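Local coordinates for uncharacterized protein MJ0754 (Methanocaldococcus jannaschii, PDB 3Q4N) that is of unknown function but adopts a ferritin-like four-helix bundle and probably binds metal at a dinuclear centre, at residues Glu102-Leu115 and Met153-Ile166. Numbering follows the deposited sequence.
Sequences EVDALKVGATIEDL and MLNNYGSNYTPQYI
D114 turns its carboxylate into the chain that follows helix 130-155 and receives backbone N-H groups through both oxygens. Q164 N donates to the syn lone pair of D114 OD2 at 2.8 Å, whereas I166 N approaches D114 OD1 nearly along the C-O axis, with an N-H...O angle of 155°. A second, more bent bond to D114 OD1 comes from Y165 N, tilted out of the carboxylate plane. CG of D114 stands anti to its own backbone N (chi1 -172°), which carries the group out from the helix to these amides, a worked example of one buried acid fixing an irregular chain. The hydroxyl of Y161 adds to the cluster, its OH 2.7 Å from D114 OD2 and 2.8 Å from Q164 OE1, the carboxylate meeting the ring at its edge. Over the centre of one Y161 face sits A110 CB, 4.0 Å from the centroid in a CH-pi contact; L115 CD1 lies over one Y165 face, displaced toward the rim, and Q164 CB is centred over the opposite face. L106 continues this tight packing, its CB 3.6 Å from L154 CD2. The solvent side is looser: K107 bends at its end to give NZ a bond to S159 OG, and the E102 carboxylate stands almost perpendicular to the Y157 ring, at its edge. A Schellman motif closed by G158 ends helix 130-155. Q164 O also accepts a hydrogen bond from K86 NZ of the second subunit. Toward helix 168-175, the chain leaving helix 130-155 thus runs back along helix 102-125 of the ferritin-like four-helix bundle.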
loop_
_atom_site.group_PDB
_atom_site.type_symbol
_atom_site.label_atom_id
_atom_site.label_comp_id
_atom_site.label_asym_id
_atom_site.label_seq_id
_atom_site.Cartn_x
_atom_site.Cartn_y
_atom_site.Cartn_z
ATOM N N GLU B 102 19.882 -5.115 -15.574
ATOM C CA GLU B 102 18.729 -5.432 -16.414
ATOM C C GLU B 102 17.620 -6.155 -15.645
ATOM O O GLU B 102 16.485 -5.683 -15.604
ATOM C CB GLU B 102 19.155 -6.270 -17.605
ATOM C CG GLU B 102 19.658 -5.428 -18.739
ATOM C CD GLU B 102 20.352 -6.237 -19.803
ATOM O OE1 GLU B 102 20.313 -5.822 -20.982
ATOM O OE2 GLU B 102 20.948 -7.280 -19.458
ATOM N N VAL B 103 17.935 -7.286 -15.023
ATOM C CA VAL B 103 16.924 -7.984 -14.241
ATOM C C VAL B 103 16.285 -7.028 -13.200
ATOM O O VAL B 103 15.069 -7.094 -12.948
ATOM C CB VAL B 103 17.485 -9.274 -13.586
ATOM C CG1 VAL B 103 16.349 -10.106 -12.960
ATOM C CG2 VAL B 103 18.289 -10.113 -14.608
ATOM N N ASP B 104 17.094 -6.121 -12.636
ATOM C CA ASP B 104 16.599 -5.157 -11.649
ATOM C C ASP B 104 15.636 -4.146 -12.235
ATOM O O ASP B 104 14.477 -4.063 -11.801
ATOM C CB ASP B 104 17.743 -4.436 -10.954
ATOM C CG ASP B 104 18.365 -5.276 -9.831
ATOM O OD1 ASP B 104 17.681 -6.197 -9.316
ATOM O OD2 ASP B 104 19.540 -5.013 -9.463
ATOM N N ALA B 105 16.123 -3.379 -13.211
ATOM C CA ALA B 105 15.274 -2.541 -14.069
ATOM C C ALA B 105 13.920 -3.188 -14.251
ATOM O O ALA B 105 12.894 -2.598 -13.935
ATOM C CB ALA B 105 15.919 -2.336 -15.417
ATOM N N LEU B 106 13.935 -4.423 -14.738
ATOM C CA LEU B 106 12.722 -5.211 -14.954
ATOM C C LEU B 106 11.872 -5.420 -13.692
ATOM O O LEU B 106 10.660 -5.247 -13.736
ATOM C CB LEU B 106 13.096 -6.552 -15.569
ATOM C CG LEU B 106 13.254 -6.523 -17.077
ATOM C CD1 LEU B 106 13.656 -7.891 -17.563
ATOM C CD2 LEU B 106 11.950 -6.100 -17.712
ATOM N N LYS B 107 12.512 -5.785 -12.576
ATOM C CA LYS B 107 11.802 -5.974 -11.311
ATOM C C LYS B 107 11.180 -4.671 -10.808
ATOM O O LYS B 107 10.040 -4.662 -10.352
ATOM C CB LYS B 107 12.726 -6.565 -10.241
ATOM C CG LYS B 107 13.218 -7.992 -10.499
ATOM C CD LYS B 107 13.881 -8.545 -9.223
ATOM C CE LYS B 107 14.777 -9.774 -9.457
ATOM N NZ LYS B 107 13.997 -11.054 -9.571
ATOM N N VAL B 108 11.932 -3.578 -10.898
ATOM C CA VAL B 108 11.417 -2.261 -10.536
ATOM C C VAL B 108 10.131 -1.965 -11.301
ATOM O O VAL B 108 9.137 -1.524 -10.724
ATOM C CB VAL B 108 12.419 -1.159 -10.856
ATOM C CG1 VAL B 108 11.758 0.168 -10.687
ATOM C CG2 VAL B 108 13.620 -1.250 -9.952
ATOM N N GLY B 109 10.166 -2.213 -12.608
ATOM C CA GLY B 109 9.001 -2.028 -13.456
ATOM C C GLY B 109 7.814 -2.727 -12.836
ATOM O O GLY B 109 6.874 -2.077 -12.375
ATOM N N ALA B 110 7.886 -4.055 -12.799
ATOM C CA ALA B 110 6.864 -4.885 -12.186
ATOM C C ALA B 110 6.337 -4.246 -10.931
ATOM O O ALA B 110 5.122 -4.206 -10.718
ATOM C CB ALA B 110 7.412 -6.235 -11.865
ATOM N N THR B 111 7.260 -3.713 -10.134
ATOM C CA THR B 111 6.958 -3.227 -8.791
ATOM C C THR B 111 6.132 -1.949 -8.789
ATOM O O THR B 111 5.326 -1.729 -7.890
ATOM C CB THR B 111 8.246 -2.959 -8.012
ATOM O OG1 THR B 111 9.078 -4.140 -8.014
ATOM C CG2 THR B 111 7.923 -2.537 -6.587
ATOM N N ILE B 112 6.346 -1.098 -9.783
ATOM C CA ILE B 112 5.608 0.149 -9.889
ATOM C C ILE B 112 4.148 -0.182 -10.235
ATOM O O ILE B 112 3.187 0.422 -9.725
ATOM C CB ILE B 112 6.259 1.047 -10.949
ATOM C CG1 ILE B 112 7.574 1.593 -10.412
ATOM C CG2 ILE B 112 5.350 2.207 -11.350
ATOM C CD1 ILE B 112 8.643 1.808 -11.502
ATOM N N GLU B 113 4.011 -1.178 -11.094
ATOM C CA GLU B 113 2.733 -1.633 -11.553
ATOM C C GLU B 113 1.968 -2.392 -10.454
ATOM O O GLU B 113 0.735 -2.359 -10.383
ATOM C CB GLU B 113 2.967 -2.482 -12.803
ATOM C CG GLU B 113 3.631 -1.697 -13.942
ATOM C CD GLU B 113 2.718 -0.617 -14.531
ATOM O OE1 GLU B 113 1.602 -0.407 -14.014
ATOM O OE2 GLU B 113 3.107 0.044 -15.509
ATOM N N ASP B 114 2.721 -3.071 -9.596
ATOM C CA ASP B 114 2.182 -3.774 -8.429
ATOM C C ASP B 114 1.529 -2.737 -7.499
ATOM O O ASP B 114 0.347 -2.834 -7.125
ATOM C CB ASP B 114 3.344 -4.496 -7.738
ATOM C CG ASP B 114 2.902 -5.420 -6.623
ATOM O OD1 ASP B 114 1.738 -5.333 -6.141
ATOM O OD2 ASP B 114 3.752 -6.239 -6.215
ATOM N N LEU B 115 2.325 -1.729 -7.164
ATOM C CA LEU B 115 1.886 -0.610 -6.397
ATOM C C LEU B 115 0.837 0.186 -7.159
ATOM O O LEU B 115 0.016 0.883 -6.562
ATOM C CB LEU B 115 3.080 0.271 -6.093
ATOM C CG LEU B 115 2.779 1.377 -5.095
ATOM C CD1 LEU B 115 1.857 0.895 -3.987
ATOM C CD2 LEU B 115 4.081 1.852 -4.494
ATOM N N MET B 153 8.833 -10.437 -19.953
ATOM C CA MET B 153 10.218 -10.020 -20.089
ATOM C C MET B 153 11.117 -10.617 -19.004
ATOM O O MET B 153 12.274 -10.954 -19.260
ATOM C CB MET B 153 10.282 -8.505 -20.054
ATOM C CG MET B 153 11.452 -7.953 -20.793
ATOM S SD MET B 153 11.328 -8.362 -22.506
ATOM C CE MET B 153 9.753 -7.583 -22.908
ATOM N N LEU B 154 10.575 -10.751 -17.795
ATOM C CA LEU B 154 11.326 -11.339 -16.673
ATOM C C LEU B 154 11.627 -12.794 -16.906
ATOM O O LEU B 154 12.765 -13.227 -16.690
ATOM C CB LEU B 154 10.603 -11.168 -15.334
ATOM C CG LEU B 154 10.933 -9.849 -14.623
ATOM C CD1 LEU B 154 9.995 -9.667 -13.459
ATOM C CD2 LEU B 154 12.387 -9.743 -14.139
ATOM N N ASN B 155 10.605 -13.533 -17.347
ATOM C CA ASN B 155 10.759 -14.920 -17.766
ATOM C C ASN B 155 11.875 -15.098 -18.813
ATOM O O ASN B 155 12.674 -16.016 -18.725
ATOM C CB ASN B 155 9.447 -15.435 -18.350
ATOM C CG ASN B 155 8.288 -15.367 -17.368
ATOM O OD1 ASN B 155 7.116 -15.408 -17.785
ATOM N ND2 ASN B 155 8.598 -15.260 -16.060
ATOM N N ASN B 156 11.920 -14.200 -19.791
ATOM C CA ASN B 156 13.002 -14.158 -20.757
ATOM C C ASN B 156 14.400 -14.031 -20.134
ATOM O O ASN B 156 15.398 -14.369 -20.779
ATOM C CB ASN B 156 12.769 -13.023 -21.757
ATOM C CG ASN B 156 11.457 -13.156 -22.499
ATOM O OD1 ASN B 156 10.873 -12.157 -22.905
ATOM N ND2 ASN B 156 10.982 -14.384 -22.677
ATOM N N TYR B 157 14.477 -13.544 -18.899
ATOM C CA TYR B 157 15.752 -13.474 -18.183
ATOM C C TYR B 157 15.793 -14.519 -17.047
ATOM O O TYR B 157 16.511 -14.359 -16.037
ATOM C CB TYR B 157 15.989 -12.067 -17.614
ATOM C CG TYR B 157 16.424 -10.979 -18.586
ATOM C CD1 TYR B 157 17.553 -10.198 -18.304
ATOM C CD2 TYR B 157 15.699 -10.698 -19.760
ATOM C CE1 TYR B 157 17.971 -9.176 -19.168
ATOM C CE2 TYR B 157 16.100 -9.670 -20.627
ATOM C CZ TYR B 157 17.246 -8.912 -20.323
ATOM O OH TYR B 157 17.686 -7.896 -21.160
ATOM N N GLY B 158 15.009 -15.584 -17.219
ATOM C CA GLY B 158 14.932 -16.677 -16.237
ATOM C C GLY B 158 14.682 -16.210 -14.805
ATOM O O GLY B 158 15.317 -16.717 -13.861
ATOM N N SER B 159 13.768 -15.244 -14.655
ATOM C CA SER B 159 13.338 -14.753 -13.354
ATOM C C SER B 159 11.815 -14.680 -13.284
ATOM O O SER B 159 11.128 -14.912 -14.274
ATOM C CB SER B 159 13.966 -13.387 -13.078
ATOM O OG SER B 159 13.906 -13.061 -11.700
ATOM N N ASN B 160 11.291 -14.380 -12.103
ATOM C CA ASN B 160 9.838 -14.247 -11.884
ATOM C C ASN B 160 9.539 -13.027 -11.006
ATOM O O ASN B 160 10.389 -12.149 -10.874
ATOM C CB ASN B 160 9.248 -15.528 -11.259
ATOM C CG ASN B 160 10.002 -15.986 -9.979
ATOM O OD1 ASN B 160 9.987 -17.180 -9.635
ATOM N ND2 ASN B 160 10.665 -15.041 -9.285
ATOM N N TYR B 161 8.351 -12.983 -10.402
ATOM C CA TYR B 161 7.998 -11.915 -9.466
ATOM C C TYR B 161 6.935 -12.344 -8.463
ATOM O O TYR B 161 6.014 -13.096 -8.819
ATOM C CB TYR B 161 7.481 -10.709 -10.233
ATOM C CG TYR B 161 7.196 -9.515 -9.356
ATOM C CD1 TYR B 161 8.235 -8.766 -8.803
ATOM C CD2 TYR B 161 5.891 -9.135 -9.078
ATOM C CE1 TYR B 161 7.974 -7.674 -8.008
ATOM C CE2 TYR B 161 5.622 -8.050 -8.287
ATOM C CZ TYR B 161 6.663 -7.322 -7.754
ATOM O OH TYR B 161 6.380 -6.234 -6.962
ATOM N N THR B 162 7.030 -11.860 -7.224
ATOM C CA THR B 162 5.897 -12.041 -6.315
ATOM C C THR B 162 5.303 -10.718 -5.912
ATOM O O THR B 162 6.024 -9.819 -5.492
ATOM C CB THR B 162 6.214 -12.874 -5.056
ATOM O OG1 THR B 162 7.481 -13.513 -5.213
ATOM C CG2 THR B 162 5.103 -13.961 -4.829
ATOM N N PRO B 163 3.981 -10.595 -6.042
ATOM C CA PRO B 163 3.202 -9.461 -5.597
ATOM C C PRO B 163 3.585 -9.027 -4.187
ATOM O O PRO B 163 3.997 -9.854 -3.387
ATOM C CB PRO B 163 1.772 -10.011 -5.599
ATOM C CG PRO B 163 1.912 -11.497 -5.741
ATOM C CD PRO B 163 3.112 -11.648 -6.575
ATOM N N GLN B 164 3.474 -7.735 -3.895
ATOM C CA GLN B 164 3.810 -7.210 -2.578
ATOM C C GLN B 164 2.639 -6.420 -2.069
ATOM O O GLN B 164 2.457 -6.278 -0.863
ATOM C CB GLN B 164 5.032 -6.296 -2.649
ATOM C CG GLN B 164 6.281 -6.964 -3.194
ATOM C CD GLN B 164 7.372 -5.969 -3.608
ATOM O OE1 GLN B 164 7.206 -5.201 -4.549
ATOM N NE2 GLN B 164 8.500 -6.003 -2.913
ATOM N N TYR B 165 1.843 -5.913 -3.007
ATOM C CA TYR B 165 0.776 -4.980 -2.699
ATOM C C TYR B 165 -0.556 -5.489 -3.149
ATOM O O TYR B 165 -1.551 -5.276 -2.458
ATOM C CB TYR B 165 1.057 -3.634 -3.346
ATOM C CG TYR B 165 2.421 -3.103 -2.975
ATOM C CD1 TYR B 165 2.736 -2.837 -1.641
ATOM C CD2 TYR B 165 3.401 -2.879 -3.951
ATOM C CE1 TYR B 165 3.981 -2.354 -1.279
ATOM C CE2 TYR B 165 4.653 -2.391 -3.601
ATOM C CZ TYR B 165 4.939 -2.135 -2.255
ATOM O OH TYR B 165 6.176 -1.660 -1.867
ATOM N N ILE B 166 -0.590 -6.141 -4.310
ATOM C CA ILE B 166 -1.820 -6.830 -4.745
ATOM C C ILE B 166 -1.816 -8.255 -4.199
ATOM O O ILE B 166 -0.774 -8.729 -3.763
ATOM C CB ILE B 166 -2.008 -6.834 -6.273
ATOM C CG1 ILE B 166 -0.768 -7.400 -6.960
ATOM C CG2 ILE B 166 -2.328 -5.433 -6.754
ATOM C CD1 ILE B 166 -1.034 -7.969 -8.323
#